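Local coordinates for protein endoglucanase A (Clostridium acetobutylicum, PDB 3IK2) that probably hydrolyses internal beta-1,4-glucosidic bonds in cellulose and related glucans, as a family 44 glycoside hydrolase, at residues T346-S351 / Y377-A382; A219-P224 / L270-D275; F251-L256 / K336-K341; Y21-D26 / T33-G38; Q14-Y19 / S410-T415. One frame throughout, in Å; residues are numbered along the deposited sequence.

Contacts 1, 2 and 4 are neighbouring strand pairs of the eight-stranded parallel barrel, contact 3 joins two helices outside it, and contact 5 lies where strand 2-15 leaves the mixed nine-stranded sheet for the barrel's first strand. Contacts 1 and 2, with centres about 10 Å apart, meet where Asp-275 OD1 lies 2.7 Å from Ser-349 OG. Contact 4 closes the ring on contact 1, Gly-22 N lying 3.1 Å from Ala-382 O. Contact 3 covers contact 2 with Tyr-255 and reaches contact 1 through Lys-336. Contact 5, about 17 Å from contact 4 centre to centre, touches it through Pro-18 and Thr-33. In such barrels the active site lies at the C-terminal ends of the strands.

Contact 1: residues T346-S351 / Y377-A382; sequences TKLSFS and YGVYFA
Leu-348 O accepts the backbone N-H of Tyr-380 at 2.9 Å, and Phe-350 N in turn donates to Phe-381 O, also at 2.9 Å. Farther back the chains have spread, and a water fills the step, donating to Gly-378 O at 2.6 Å while accepting from Leu-348 N. Gly-378 follows the end of helix 361-376 with a positive phi (70°), a conformation that a residue without a side chain adopts easily. The two strands, 347-353 and 379-384, thus form a parallel pair joined by that helix: a beta-alpha-beta crossover, and the last one of the TIM-like barrel. Their short segments cross at -27°. On the barrel's inner side, the small Ser-349 brings OG to 3.5 Å from Phe-381 CD2, meeting the ring obliquely, and is hydrogen-bonded to Asp-275. The opposite face is apolar. There Val-379 CG2 meets the edge of the Phe-350 ring at CE1 (3.9 Å) and touches Leu-348 CD2 at 4.2 Å, beneath Ile-332 of helix 331-342. At the strand starts, Lys-347 runs extended over one face of Tyr-380, its CD 3.6 Å from the ring centroid in a CH-pi contact. Tyr-380 CG is anti to the backbone N (chi1 -178°), which lays the ring along that chain. Lys-347 NZ is modelled too close to the ring, which leaves the cation-pi geometry doubtful; the charge also has a salt bridge to Glu-220.

Contact 2: residues A219-P224 / L270-D275; sequences AETFGP and LLDALD
Thr-221 meets the loop residues 270-272 and the first strand residue, Ala-273, through a cluster of bonds. Thr-221 O accepts Ala-273 N at 2.8 Å and, weakly, Asp-272 N. Thr-221 OG1, set between its own backbone N and carbonyl carbon (chi1 51°), donates to Leu-270 O at 2.5 Å from above the carbonyl plane and accepts from Asp-272 N at 3.3 Å, so one hydroxyl is donor and acceptor at once. Asp-272 answers with its carboxylate: OD2 receives Thr-221 N at 3.0 Å on its anti lone pair. Further along, Gly-223 N donates to Ala-273 O (3.0 Å) and Asp-275 N to Gly-223 O (2.7 Å). These alternating bonds align strands 220-226 and 273-278, the fifth and sixth of the TIM-like barrel, in parallel register. Toward the barrel interior, the small Ala-273 places CB over one face of the Phe-222 ring, 3.8 Å from its centroid in a CH-pi contact, while Asp-275 OD1 comes to the ring's edge. On the outer side Leu-271 CD1 rests against Gly-223 N, where no side chain stands in between. A cis peptide bond leads into Pro-224, a residue well suited to it, and its CD meets Leu-274 CD1 at 3.9 Å. Beyond this shell, Lys-213 forms a salt bridge to Asp-272 OD2, Tyr-98 OH bonds Glu-220 OE1, and Ser-349 and Ser-351 bond Asp-275 OD1 and OD2. Phe-381 meets Phe-222 edge-to-face from across the barrel, and Tyr-255 of helix 251-266 lies over Pro-224, Leu-271 and Leu-274.

Contact 3: residues F251-L256 / K336-K341; sequences FIDYYL and KSSIDK
Asp-253 and Ser-338 form the polar part of this helix pair, with OD1 of the aspartate 2.8 Å from OG of the serine. The one proton of Ser-338 OG may go to Asp-253 OD1 or to Lys-334 O of its own helix. Trp-250 NE1 donates to Ser-338 OG and more weakly to Asp-253 OD1, bringing a donor into the same buried cluster, and a glycerol, probably from the crystallisation liquor, also bonds the serine OG. Asp-253 CG lies beside its own backbone N (chi1 -67°), which swings the carboxylate across toward the other helix. The apolar contacts run alongside. Ile-252 and Leu-256 are one turn apart, linked by the bond from Leu-256 N to Ile-252 O (2.9 Å), and so share a face of their helix. Ile-252 CG2 reaches Ser-338 CB at 3.8 Å. Leu-256 CD1 lies against the backbone, 3.6 Å from Ser-338 C, and approaches Ile-339 CG1 at 4.0 Å. A small serine suits the spot, since its CA is only 5.9 Å from that of Asp-253. The short helical segments approach to 9.5 Å between axes and cross at -29°. Helix 251-266 leads into strand 273-278 and helix 331-342 into strand 347-353, so the pair is two roughly parallel neighbours in the outer helical layer of a TIM-like barrel.

Contact 4: residues Y21-D26 / T33-G38; sequences YGTNQD and TARRIG
The first two strands of the TIM-like barrel, 22-23 and 34-37, run parallel with Thr-23 beside Arg-35, and a connection without helix joins them. Thr-23 O accepts Arg-36 N at 3.0 Å, and Thr-33 N donates to Tyr-21 O. Past the strand, Asp-26 is gripped side-on by Arg-35: NE to OD1 and NH2 to OD2, each 2.9 Å, both on syn lone pairs. The carboxylate and guanidinium planes are only 9° apart, as this two-pronged salt bridge needs, and the arginine's bend at chi3 (80°) brings its tip round to the acid. Arg-36 instead stays extended beside Asn-24. Arg-36 NH1 gives a nearly straight bond (170°) to Asn-24 OD1 at 3.0 Å, in the guanidinium plane although the amide plane stands almost perpendicular. A water bridges Asn-24 O and Arg-36 O. Arg-36 NH1 also has a salt bridge to Glu-352, while Asn-24 ND2 bonds Ser-351 O and Tyr-384 O, so an amide with both donor and acceptor suits this junction. Strand 379-384 flanks residues 22-24 and strand 99-103 flanks 35-37, while helix 82-93 covers the outside, its Ser-91 bonding Arg-35 and its Lys-90 pairing with Asp-26.

Contact 5: residues Q14-Y19 / S410-T415; sequences QAISPY and SKYGDT
Ile-16 lies along the backbone of residues 413-415, and its side chain meets a new group at each step. Ile-16 CB is 3.5 Å from Asp-414 O, the same oxygen that accepts Ile-16 N at 2.8 Å. Ile-16 CG1, set beside the backbone N (chi1 -54°), passes 3.7 Å from Asp-414 O. At the tip, Ile-16 CD1 comes to 3.5 Å from Gly-413 O and touches Tyr-412 CE2 at 3.7 Å, meeting the ring at its edge. A branched aliphatic chain suits a site bounded by carbonyls and a ring edge. Before it, Ala-15 and Thr-415 form an antiparallel non-hydrogen-bonded pair, where strand 2-15 meets strand 415-421 in the nine-stranded sheet of the second domain. Asp-414 and Thr-415 both face Val-433, making a classic beta bulge at the start of strand 415-421. Thr-415 OG1 donates to Asp-414 OD1 (2.8 Å), approaching from above the carboxylate plane, while Ser-435 bonds OD2. Thr-415 CG2 lies 3.8 Å from Gln-14 O. Farther along, Ser-17 OG and Pro-18 O bond Tyr-380 and Thr-33 of the barrel, and the Tyr-412 ring meets Tyr-402 edge-to-face.

Contact 1: residues T346-S351 / Y377-A382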
# COMPACT_ATOMS: atom_id res chain seq x y z
N THR A 346 -2.37 16.42 3.85
CA THR A 346 -2.16 15.36 2.87
C THR A 346 -2.02 14.02 3.59
O THR A 346 -1.37 13.93 4.63
CB THR A 346 -0.97 15.64 1.96
OG1 THR A 346 -1.12 16.95 1.39
CG2 THR A 346 -0.85 14.61 0.83
N LYS A 347 -2.64 12.98 3.02
CA LYS A 347 -2.52 11.65 3.59
C LYS A 347 -1.35 10.85 3.03
O LYS A 347 -0.80 11.19 1.99
CB LYS A 347 -3.83 10.87 3.36
CG LYS A 347 -5.04 11.53 3.96
CD LYS A 347 -6.20 11.09 3.10
CE LYS A 347 -7.52 11.61 3.56
NZ LYS A 347 -8.49 10.69 2.93
N LEU A 348 -1.02 9.76 3.70
CA LEU A 348 0.12 8.94 3.31
C LEU A 348 -0.38 7.58 2.88
O LEU A 348 -1.12 6.94 3.61
CB LEU A 348 1.12 8.77 4.48
CG LEU A 348 2.36 7.90 4.26
CD1 LEU A 348 3.14 8.36 3.00
CD2 LEU A 348 3.24 7.94 5.55
N SER A 349 0.07 7.15 1.71
CA SER A 349 -0.30 5.84 1.16
C SER A 349 0.94 5.01 0.81
O SER A 349 1.96 5.57 0.37
CB SER A 349 -1.20 6.03 -0.05
OG SER A 349 -1.32 4.85 -0.82
N PHE A 350 0.86 3.70 1.07
CA PHE A 350 1.83 2.72 0.52
C PHE A 350 1.12 1.73 -0.39
O PHE A 350 0.64 0.68 0.06
CB PHE A 350 2.60 1.98 1.62
CG PHE A 350 3.54 2.87 2.43
CD1 PHE A 350 3.14 3.42 3.65
CD2 PHE A 350 4.83 3.17 1.95
CE1 PHE A 350 4.00 4.27 4.38
CE2 PHE A 350 5.69 4.01 2.68
CZ PHE A 350 5.27 4.56 3.89
N SER A 351 1.02 2.08 -1.67
CA SER A 351 0.27 1.27 -2.63
C SER A 351 1.01 0.04 -3.16
O SER A 351 0.41 -0.79 -3.83
CB SER A 351 -0.24 2.13 -3.78
OG SER A 351 0.84 2.67 -4.48
N TYR A 377 0.84 4.65 13.01
CA TYR A 377 1.44 5.89 12.52
C TYR A 377 0.71 6.65 11.43
O TYR A 377 1.33 7.39 10.68
CB TYR A 377 2.89 5.63 12.12
CG TYR A 377 3.67 5.18 13.31
CD1 TYR A 377 4.09 6.11 14.28
CD2 TYR A 377 3.95 3.85 13.52
CE1 TYR A 377 4.80 5.68 15.39
CE2 TYR A 377 4.63 3.42 14.60
CZ TYR A 377 5.07 4.35 15.54
OH TYR A 377 5.76 3.91 16.63
N GLY A 378 -0.62 6.54 11.36
CA GLY A 378 -1.36 7.44 10.47
C GLY A 378 -1.19 7.22 8.95
O GLY A 378 -1.27 8.17 8.16
N VAL A 379 -0.96 5.99 8.53
CA VAL A 379 -1.09 5.61 7.09
C VAL A 379 -2.58 5.46 6.74
O VAL A 379 -3.33 4.79 7.45
CB VAL A 379 -0.29 4.32 6.79
CG1 VAL A 379 -0.51 3.81 5.39
CG2 VAL A 379 1.21 4.59 7.03
N TYR A 380 -3.00 6.11 5.66
CA TYR A 380 -4.38 6.10 5.23
C TYR A 380 -4.75 4.87 4.39
O TYR A 380 -5.88 4.39 4.42
CB TYR A 380 -4.66 7.37 4.42
CG TYR A 380 -6.10 7.53 3.92
CD1 TYR A 380 -7.09 8.01 4.76
CD2 TYR A 380 -6.45 7.26 2.57
CE1 TYR A 380 -8.43 8.19 4.31
CE2 TYR A 380 -7.78 7.44 2.10
CZ TYR A 380 -8.76 7.90 2.99
OH TYR A 380 -10.08 8.09 2.58
N PHE A 381 -3.79 4.38 3.62
CA PHE A 381 -4.05 3.36 2.59
C PHE A 381 -2.78 2.54 2.40
O PHE A 381 -1.66 3.08 2.35
CB PHE A 381 -4.47 4.06 1.29
CG PHE A 381 -4.92 3.10 0.17
CD1 PHE A 381 -6.27 2.84 -0.04
CD2 PHE A 381 -3.97 2.51 -0.68
CE1 PHE A 381 -6.69 1.96 -1.08
CE2 PHE A 381 -4.38 1.64 -1.71
CZ PHE A 381 -5.74 1.35 -1.91
N ALA A 382 -2.93 1.22 2.29
CA ALA A 382 -1.80 0.39 1.92
C ALA A 382 -2.30 -0.85 1.20
O ALA A 382 -3.31 -1.42 1.57
CB ALA A 382 -0.99 0.01 3.16
O HOH W 1 -2.30 9.37 6.13

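Contact 2: residues A219-P224 / L270-D275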
# COMPACT_ATOMS: atom_id res chain seq x y z
N ALA A 219 -13.69 12.07 -5.50
CA ALA A 219 -12.68 11.02 -5.63
C ALA A 219 -11.31 11.54 -5.20
O ALA A 219 -10.99 12.73 -5.32
CB ALA A 219 -12.64 10.48 -7.03
N GLU A 220 -10.50 10.63 -4.68
CA GLU A 220 -9.18 10.95 -4.12
C GLU A 220 -8.05 10.61 -5.10
O GLU A 220 -8.14 9.63 -5.87
CB GLU A 220 -8.98 10.19 -2.82
CG GLU A 220 -9.71 10.82 -1.65
CD GLU A 220 -9.63 9.96 -0.40
OE1 GLU A 220 -9.21 8.77 -0.49
OE2 GLU A 220 -10.04 10.44 0.67
N THR A 221 -7.00 11.43 -5.07
CA THR A 221 -5.86 11.26 -5.98
C THR A 221 -4.64 10.85 -5.22
O THR A 221 -4.40 11.33 -4.10
CB THR A 221 -5.54 12.55 -6.81
OG1 THR A 221 -5.42 13.66 -5.92
CG2 THR A 221 -6.63 12.80 -7.84
N PHE A 222 -3.89 9.93 -5.84
CA PHE A 222 -2.73 9.28 -5.24
C PHE A 222 -1.60 9.56 -6.20
O PHE A 222 -1.69 9.19 -7.39
CB PHE A 222 -2.93 7.74 -5.13
CG PHE A 222 -3.91 7.32 -4.03
CD1 PHE A 222 -5.26 7.69 -4.09
CD2 PHE A 222 -3.47 6.55 -2.95
CE1 PHE A 222 -6.15 7.33 -3.09
CE2 PHE A 222 -4.36 6.14 -1.95
CZ PHE A 222 -5.71 6.55 -2.00
N GLY A 223 -0.54 10.19 -5.67
CA GLY A 223 0.67 10.52 -6.43
C GLY A 223 1.88 10.77 -5.55
O GLY A 223 1.73 10.99 -4.35
N PRO A 224 3.09 10.71 -6.13
CA PRO A 224 3.32 10.36 -7.53
C PRO A 224 3.43 8.86 -7.79
O PRO A 224 3.64 8.48 -8.94
CB PRO A 224 4.66 11.06 -7.86
CG PRO A 224 5.10 11.73 -6.60
CD PRO A 224 4.36 11.06 -5.47
N LEU A 270 -5.61 18.99 -4.98
CA LEU A 270 -5.40 18.18 -6.15
C LEU A 270 -4.65 16.92 -5.79
O LEU A 270 -4.62 15.97 -6.57
CB LEU A 270 -4.66 18.96 -7.26
CG LEU A 270 -5.35 20.17 -7.90
CD1 LEU A 270 -4.36 20.85 -8.85
CD2 LEU A 270 -6.67 19.77 -8.63
N LEU A 271 -4.05 16.90 -4.61
CA LEU A 271 -3.39 15.71 -4.12
C LEU A 271 -4.02 15.33 -2.82
O LEU A 271 -3.92 16.07 -1.85
CB LEU A 271 -1.87 15.95 -3.91
CG LEU A 271 -1.05 14.73 -3.42
CD1 LEU A 271 -0.85 13.73 -4.58
CD2 LEU A 271 0.32 15.10 -2.74
N ASP A 272 -4.66 14.16 -2.79
CA ASP A 272 -5.19 13.63 -1.53
C ASP A 272 -4.18 12.77 -0.77
O ASP A 272 -4.07 12.89 0.44
CB ASP A 272 -6.49 12.88 -1.74
CG ASP A 272 -7.57 13.77 -2.23
OD1 ASP A 272 -8.12 14.54 -1.41
OD2 ASP A 272 -7.84 13.75 -3.45
N ALA A 273 -3.48 11.90 -1.48
CA ALA A 273 -2.57 10.97 -0.84
C ALA A 273 -1.21 10.97 -1.51
O ALA A 273 -1.09 10.68 -2.72
CB ALA A 273 -3.18 9.52 -0.83
N LEU A 274 -0.18 11.31 -0.73
CA LEU A 274 1.19 11.11 -1.17
C LEU A 274 1.41 9.60 -1.26
O LEU A 274 1.36 8.90 -0.24
CB LEU A 274 2.20 11.74 -0.19
CG LEU A 274 3.68 11.55 -0.62
CD1 LEU A 274 4.01 12.41 -1.87
CD2 LEU A 274 4.64 11.83 0.52
N ASP A 275 1.59 9.10 -2.47
CA ASP A 275 1.63 7.66 -2.67
C ASP A 275 3.03 7.15 -2.98
O ASP A 275 3.74 7.67 -3.85
CB ASP A 275 0.64 7.24 -3.75
CG ASP A 275 0.56 5.73 -3.92
OD1 ASP A 275 0.32 5.00 -2.92
OD2 ASP A 275 0.70 5.27 -5.06

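Contact 3: residues F251-L256 / K336-K341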
# COMPACT_ATOMS: atom_id res chain seq x y z
N PHE A 251 13.12 15.20 -3.06
CA PHE A 251 12.09 15.41 -4.08
C PHE A 251 10.70 15.43 -3.46
O PHE A 251 9.85 16.12 -3.95
CB PHE A 251 12.21 14.38 -5.24
CG PHE A 251 11.01 14.35 -6.16
CD1 PHE A 251 10.92 15.22 -7.24
CD2 PHE A 251 9.94 13.48 -5.92
CE1 PHE A 251 9.78 15.21 -8.10
CE2 PHE A 251 8.80 13.48 -6.76
CZ PHE A 251 8.72 14.33 -7.84
N ILE A 252 10.47 14.68 -2.38
CA ILE A 252 9.18 14.69 -1.67
C ILE A 252 8.70 16.09 -1.24
O ILE A 252 7.51 16.41 -1.40
CB ILE A 252 9.13 13.60 -0.50
CG1 ILE A 252 8.88 12.19 -1.11
CG2 ILE A 252 8.08 13.98 0.59
CD1 ILE A 252 9.00 11.00 -0.16
N ASP A 253 9.62 16.91 -0.72
CA ASP A 253 9.37 18.33 -0.37
C ASP A 253 9.02 19.18 -1.61
O ASP A 253 8.06 19.90 -1.62
CB ASP A 253 10.62 18.95 0.30
CG ASP A 253 10.92 18.34 1.67
OD1 ASP A 253 10.03 17.67 2.24
OD2 ASP A 253 12.06 18.53 2.17
N TYR A 254 9.82 19.07 -2.66
CA TYR A 254 9.55 19.71 -3.93
C TYR A 254 8.15 19.34 -4.39
O TYR A 254 7.39 20.22 -4.82
CB TYR A 254 10.57 19.29 -4.98
CG TYR A 254 10.21 19.66 -6.42
CD1 TYR A 254 10.47 20.93 -6.93
CD2 TYR A 254 9.61 18.73 -7.27
CE1 TYR A 254 10.12 21.26 -8.28
CE2 TYR A 254 9.28 19.03 -8.58
CZ TYR A 254 9.54 20.28 -9.08
OH TYR A 254 9.20 20.53 -10.38
N TYR A 255 7.85 18.05 -4.36
CA TYR A 255 6.59 17.56 -4.89
C TYR A 255 5.40 18.06 -4.08
O TYR A 255 4.45 18.58 -4.66
CB TYR A 255 6.60 16.02 -5.00
CG TYR A 255 5.29 15.47 -5.57
CD1 TYR A 255 5.01 15.53 -6.93
CD2 TYR A 255 4.35 14.88 -4.73
CE1 TYR A 255 3.83 15.02 -7.45
CE2 TYR A 255 3.15 14.37 -5.23
CZ TYR A 255 2.90 14.44 -6.60
OH TYR A 255 1.73 13.93 -7.09
N LEU A 256 5.49 17.94 -2.74
CA LEU A 256 4.42 18.41 -1.82
C LEU A 256 4.18 19.89 -1.88
O LEU A 256 3.04 20.36 -1.99
CB LEU A 256 4.69 17.98 -0.37
CG LEU A 256 4.55 16.49 0.01
CD1 LEU A 256 5.19 16.29 1.36
CD2 LEU A 256 3.10 16.00 0.04
N LYS A 336 6.04 12.40 7.18
CA LYS A 336 5.05 13.15 7.96
C LYS A 336 5.50 14.59 8.25
O LYS A 336 4.72 15.51 8.11
CB LYS A 336 4.79 12.38 9.26
CG LYS A 336 3.34 12.29 9.64
CD LYS A 336 2.65 11.16 8.93
CE LYS A 336 1.21 11.53 8.74
NZ LYS A 336 0.35 10.35 8.51
N SER A 337 6.75 14.78 8.64
CA SER A 337 7.36 16.12 8.72
C SER A 337 7.31 16.90 7.40
O SER A 337 6.99 18.11 7.38
CB SER A 337 8.82 16.00 9.18
OG SER A 337 9.61 17.03 8.62
N SER A 338 7.66 16.25 6.29
CA SER A 338 7.50 16.87 4.98
C SER A 338 6.04 17.29 4.70
O SER A 338 5.83 18.40 4.23
CB SER A 338 8.03 15.97 3.88
OG SER A 338 9.40 15.65 4.10
N ILE A 339 5.07 16.42 4.99
CA ILE A 339 3.63 16.75 4.83
C ILE A 339 3.24 17.96 5.71
O ILE A 339 2.66 18.94 5.24
CB ILE A 339 2.71 15.49 5.13
CG1 ILE A 339 2.88 14.41 4.04
CG2 ILE A 339 1.22 15.89 5.37
CD1 ILE A 339 2.08 13.07 4.28
N ASP A 340 3.61 17.90 6.99
CA ASP A 340 3.29 18.98 7.91
C ASP A 340 3.96 20.33 7.52
O ASP A 340 3.39 21.39 7.77
CB ASP A 340 3.65 18.56 9.35
CG ASP A 340 2.78 17.38 9.90
OD1 ASP A 340 1.84 16.90 9.20
OD2 ASP A 340 3.03 16.93 11.04
N LYS A 341 5.14 20.29 6.91
CA LYS A 341 5.85 21.51 6.49
C LYS A 341 5.48 22.02 5.08
O LYS A 341 5.52 23.24 4.83
CB LYS A 341 7.38 21.33 6.57
CG LYS A 341 7.95 21.05 7.97
CD LYS A 341 8.02 22.32 8.81
CE LYS A 341 8.56 22.05 10.22
NZ LYS A 341 8.00 23.08 11.17

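Contact 4: residues Y21-D26 / T33-G38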
# COMPACT_ATOMS: atom_id res chain seq x y z
N TYR A 21 -5.50 -2.33 5.19
CA TYR A 21 -5.48 -3.81 5.08
C TYR A 21 -5.81 -4.24 3.65
O TYR A 21 -6.59 -5.15 3.42
CB TYR A 21 -6.48 -4.46 6.07
CG TYR A 21 -6.35 -3.97 7.51
CD1 TYR A 21 -7.24 -3.02 8.02
CD2 TYR A 21 -5.35 -4.48 8.35
CE1 TYR A 21 -7.11 -2.56 9.34
CE2 TYR A 21 -5.22 -4.05 9.67
CZ TYR A 21 -6.10 -3.09 10.15
OH TYR A 21 -5.96 -2.65 11.44
N GLY A 22 -5.21 -3.56 2.68
CA GLY A 22 -5.56 -3.75 1.29
C GLY A 22 -4.56 -4.62 0.54
O GLY A 22 -3.46 -4.95 1.06
N THR A 23 -4.93 -4.98 -0.68
CA THR A 23 -4.04 -5.75 -1.54
C THR A 23 -4.12 -5.32 -3.02
O THR A 23 -5.13 -4.75 -3.44
CB THR A 23 -4.30 -7.27 -1.36
OG1 THR A 23 -3.23 -8.02 -1.96
CG2 THR A 23 -5.69 -7.65 -1.96
N ASN A 24 -3.05 -5.61 -3.77
CA ASN A 24 -2.99 -5.55 -5.25
C ASN A 24 -3.36 -6.90 -5.89
O ASN A 24 -3.62 -6.98 -7.09
CB ASN A 24 -1.57 -5.25 -5.73
CG ASN A 24 -1.15 -3.80 -5.56
OD1 ASN A 24 -1.46 -2.98 -6.46
ND2 ASN A 24 -0.46 -3.50 -4.56
N GLN A 25 -3.31 -7.96 -5.07
CA GLN A 25 -3.55 -9.33 -5.52
C GLN A 25 -4.46 -10.00 -4.53
O GLN A 25 -4.18 -10.02 -3.34
CB GLN A 25 -2.23 -10.15 -5.70
CG GLN A 25 -1.37 -9.76 -6.94
CD GLN A 25 -0.51 -8.54 -6.68
OE1 GLN A 25 -0.15 -8.26 -5.53
NE2 GLN A 25 -0.21 -7.78 -7.73
N ASP A 26 -5.56 -10.55 -5.04
CA ASP A 26 -6.48 -11.29 -4.18
C ASP A 26 -5.88 -12.52 -3.50
O ASP A 26 -5.11 -13.25 -4.09
CB ASP A 26 -7.75 -11.66 -4.93
CG ASP A 26 -8.63 -10.45 -5.17
OD1 ASP A 26 -8.73 -9.57 -4.25
OD2 ASP A 26 -9.17 -10.35 -6.29
N THR A 33 -9.57 -4.97 3.04
CA THR A 33 -10.46 -3.83 3.14
C THR A 33 -10.22 -2.80 2.02
O THR A 33 -10.90 -1.77 2.00
CB THR A 33 -10.30 -3.08 4.48
OG1 THR A 33 -8.97 -2.52 4.56
CG2 THR A 33 -10.59 -3.99 5.71
N ALA A 34 -9.27 -3.08 1.13
CA ALA A 34 -8.90 -2.18 0.02
C ALA A 34 -8.24 -2.98 -1.07
O ALA A 34 -7.54 -3.96 -0.80
CB ALA A 34 -7.98 -1.08 0.48
N ARG A 35 -8.49 -2.57 -2.31
CA ARG A 35 -7.86 -3.22 -3.47
C ARG A 35 -7.38 -2.18 -4.48
O ARG A 35 -8.03 -1.16 -4.68
CB ARG A 35 -8.82 -4.26 -4.10
CG ARG A 35 -9.11 -5.48 -3.20
CD ARG A 35 -10.35 -6.24 -3.71
NE ARG A 35 -10.09 -7.13 -4.86
CZ ARG A 35 -10.52 -6.92 -6.11
NH1 ARG A 35 -11.27 -5.86 -6.40
NH2 ARG A 35 -10.24 -7.79 -7.07
N ARG A 36 -6.20 -2.43 -5.07
CA ARG A 36 -5.63 -1.57 -6.12
C ARG A 36 -5.50 -2.30 -7.45
O ARG A 36 -5.08 -3.47 -7.48
CB ARG A 36 -4.23 -1.07 -5.69
CG ARG A 36 -3.35 -0.41 -6.79
CD ARG A 36 -2.13 0.11 -6.10
NE ARG A 36 -1.18 0.96 -6.83
CZ ARG A 36 -0.03 0.53 -7.36
NH1 ARG A 36 0.28 -0.77 -7.38
NH2 ARG A 36 0.80 1.39 -7.91
N ILE A 37 -5.83 -1.62 -8.54
CA ILE A 37 -5.37 -2.05 -9.87
C ILE A 37 -4.35 -1.01 -10.34
O ILE A 37 -4.67 0.15 -10.52
CB ILE A 37 -6.50 -2.35 -10.91
CG1 ILE A 37 -5.89 -2.85 -12.24
CG2 ILE A 37 -7.49 -1.16 -11.09
CD1 ILE A 37 -6.93 -3.18 -13.34
N GLY A 38 -3.09 -1.45 -10.44
CA GLY A 38 -1.96 -0.54 -10.66
C GLY A 38 -0.66 -1.26 -10.96
O GLY A 38 -0.67 -2.45 -11.32
O HOH W 2 -5.46 -5.85 -8.70
O HOH W 3 -2.52 -3.97 -8.86

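Contact 5: residues Q14-Y19 / S410-T415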
# COMPACT_ATOMS: atom_id res chain seq x y z
N GLN A 14 -5.19 7.36 18.31
CA GLN A 14 -5.01 7.64 16.90
C GLN A 14 -6.05 6.83 16.12
O GLN A 14 -6.11 5.61 16.26
CB GLN A 14 -3.58 7.25 16.51
CG GLN A 14 -3.23 7.32 15.02
CD GLN A 14 -2.93 8.73 14.56
OE1 GLN A 14 -3.05 9.02 13.38
NE2 GLN A 14 -2.54 9.60 15.48
N ALA A 15 -6.87 7.52 15.33
CA ALA A 15 -7.77 6.85 14.40
C ALA A 15 -6.96 5.93 13.45
O ALA A 15 -6.02 6.36 12.80
CB ALA A 15 -8.55 7.86 13.61
N ILE A 16 -7.31 4.66 13.40
CA ILE A 16 -6.76 3.74 12.41
C ILE A 16 -7.63 3.80 11.14
O ILE A 16 -8.82 3.51 11.20
CB ILE A 16 -6.79 2.29 12.92
CG1 ILE A 16 -6.08 2.18 14.28
CG2 ILE A 16 -6.24 1.28 11.83
CD1 ILE A 16 -6.04 0.74 14.85
N SER A 17 -7.04 4.19 10.00
CA SER A 17 -7.77 4.19 8.74
C SER A 17 -8.13 2.73 8.38
O SER A 17 -7.26 1.85 8.46
CB SER A 17 -6.96 4.88 7.65
OG SER A 17 -7.48 4.65 6.35
N PRO A 18 -9.41 2.47 8.03
CA PRO A 18 -9.78 1.10 7.65
C PRO A 18 -9.07 0.55 6.38
O PRO A 18 -9.02 -0.67 6.20
CB PRO A 18 -11.30 1.17 7.46
CG PRO A 18 -11.61 2.59 7.32
CD PRO A 18 -10.58 3.38 8.01
N TYR A 19 -8.49 1.43 5.55
CA TYR A 19 -7.98 1.02 4.24
C TYR A 19 -6.51 0.60 4.19
O TYR A 19 -5.98 0.37 3.10
CB TYR A 19 -8.24 2.08 3.17
CG TYR A 19 -9.63 2.68 3.26
CD1 TYR A 19 -9.79 4.02 3.56
CD2 TYR A 19 -10.77 1.88 3.11
CE1 TYR A 19 -11.04 4.58 3.68
CE2 TYR A 19 -12.04 2.44 3.22
CZ TYR A 19 -12.15 3.80 3.50
OH TYR A 19 -13.38 4.40 3.64
N SER A 410 -14.59 -11.27 13.00
CA SER A 410 -14.30 -10.36 14.11
C SER A 410 -13.03 -9.59 13.74
O SER A 410 -12.08 -10.16 13.16
CB SER A 410 -14.03 -11.09 15.43
OG SER A 410 -15.08 -11.95 15.81
N LYS A 411 -13.00 -8.32 14.07
CA LYS A 411 -11.89 -7.50 13.63
C LYS A 411 -11.21 -6.68 14.70
O LYS A 411 -11.73 -6.50 15.81
CB LYS A 411 -12.34 -6.60 12.48
CG LYS A 411 -13.59 -5.81 12.73
CD LYS A 411 -14.10 -5.32 11.41
CE LYS A 411 -14.58 -3.88 11.51
NZ LYS A 411 -15.71 -3.75 12.47
N TYR A 412 -10.03 -6.22 14.36
CA TYR A 412 -9.23 -5.30 15.14
C TYR A 412 -10.00 -3.99 15.40
O TYR A 412 -10.98 -3.69 14.71
CB TYR A 412 -7.90 -5.07 14.40
CG TYR A 412 -6.81 -4.51 15.28
CD1 TYR A 412 -6.34 -5.24 16.36
CD2 TYR A 412 -6.29 -3.25 15.05
CE1 TYR A 412 -5.37 -4.74 17.19
CE2 TYR A 412 -5.30 -2.74 15.88
CZ TYR A 412 -4.84 -3.50 16.94
OH TYR A 412 -3.87 -3.01 17.77
N GLY A 413 -9.58 -3.22 16.41
CA GLY A 413 -10.23 -1.94 16.74
C GLY A 413 -9.93 -0.84 15.72
O GLY A 413 -9.05 -0.99 14.91
N ASP A 414 -10.67 0.25 15.79
CA ASP A 414 -10.54 1.37 14.86
C ASP A 414 -9.74 2.52 15.47
O ASP A 414 -9.48 3.52 14.81
CB ASP A 414 -11.93 1.86 14.43
CG ASP A 414 -12.81 2.28 15.61
OD1 ASP A 414 -12.34 2.31 16.77
OD2 ASP A 414 -13.99 2.59 15.39
N THR A 415 -9.33 2.38 16.73
CA THR A 415 -8.59 3.45 17.41
C THR A 415 -7.37 2.89 18.09
O THR A 415 -7.50 2.14 19.04
CB THR A 415 -9.46 4.16 18.49
OG1 THR A 415 -10.78 4.35 17.98
CG2 THR A 415 -8.87 5.51 18.89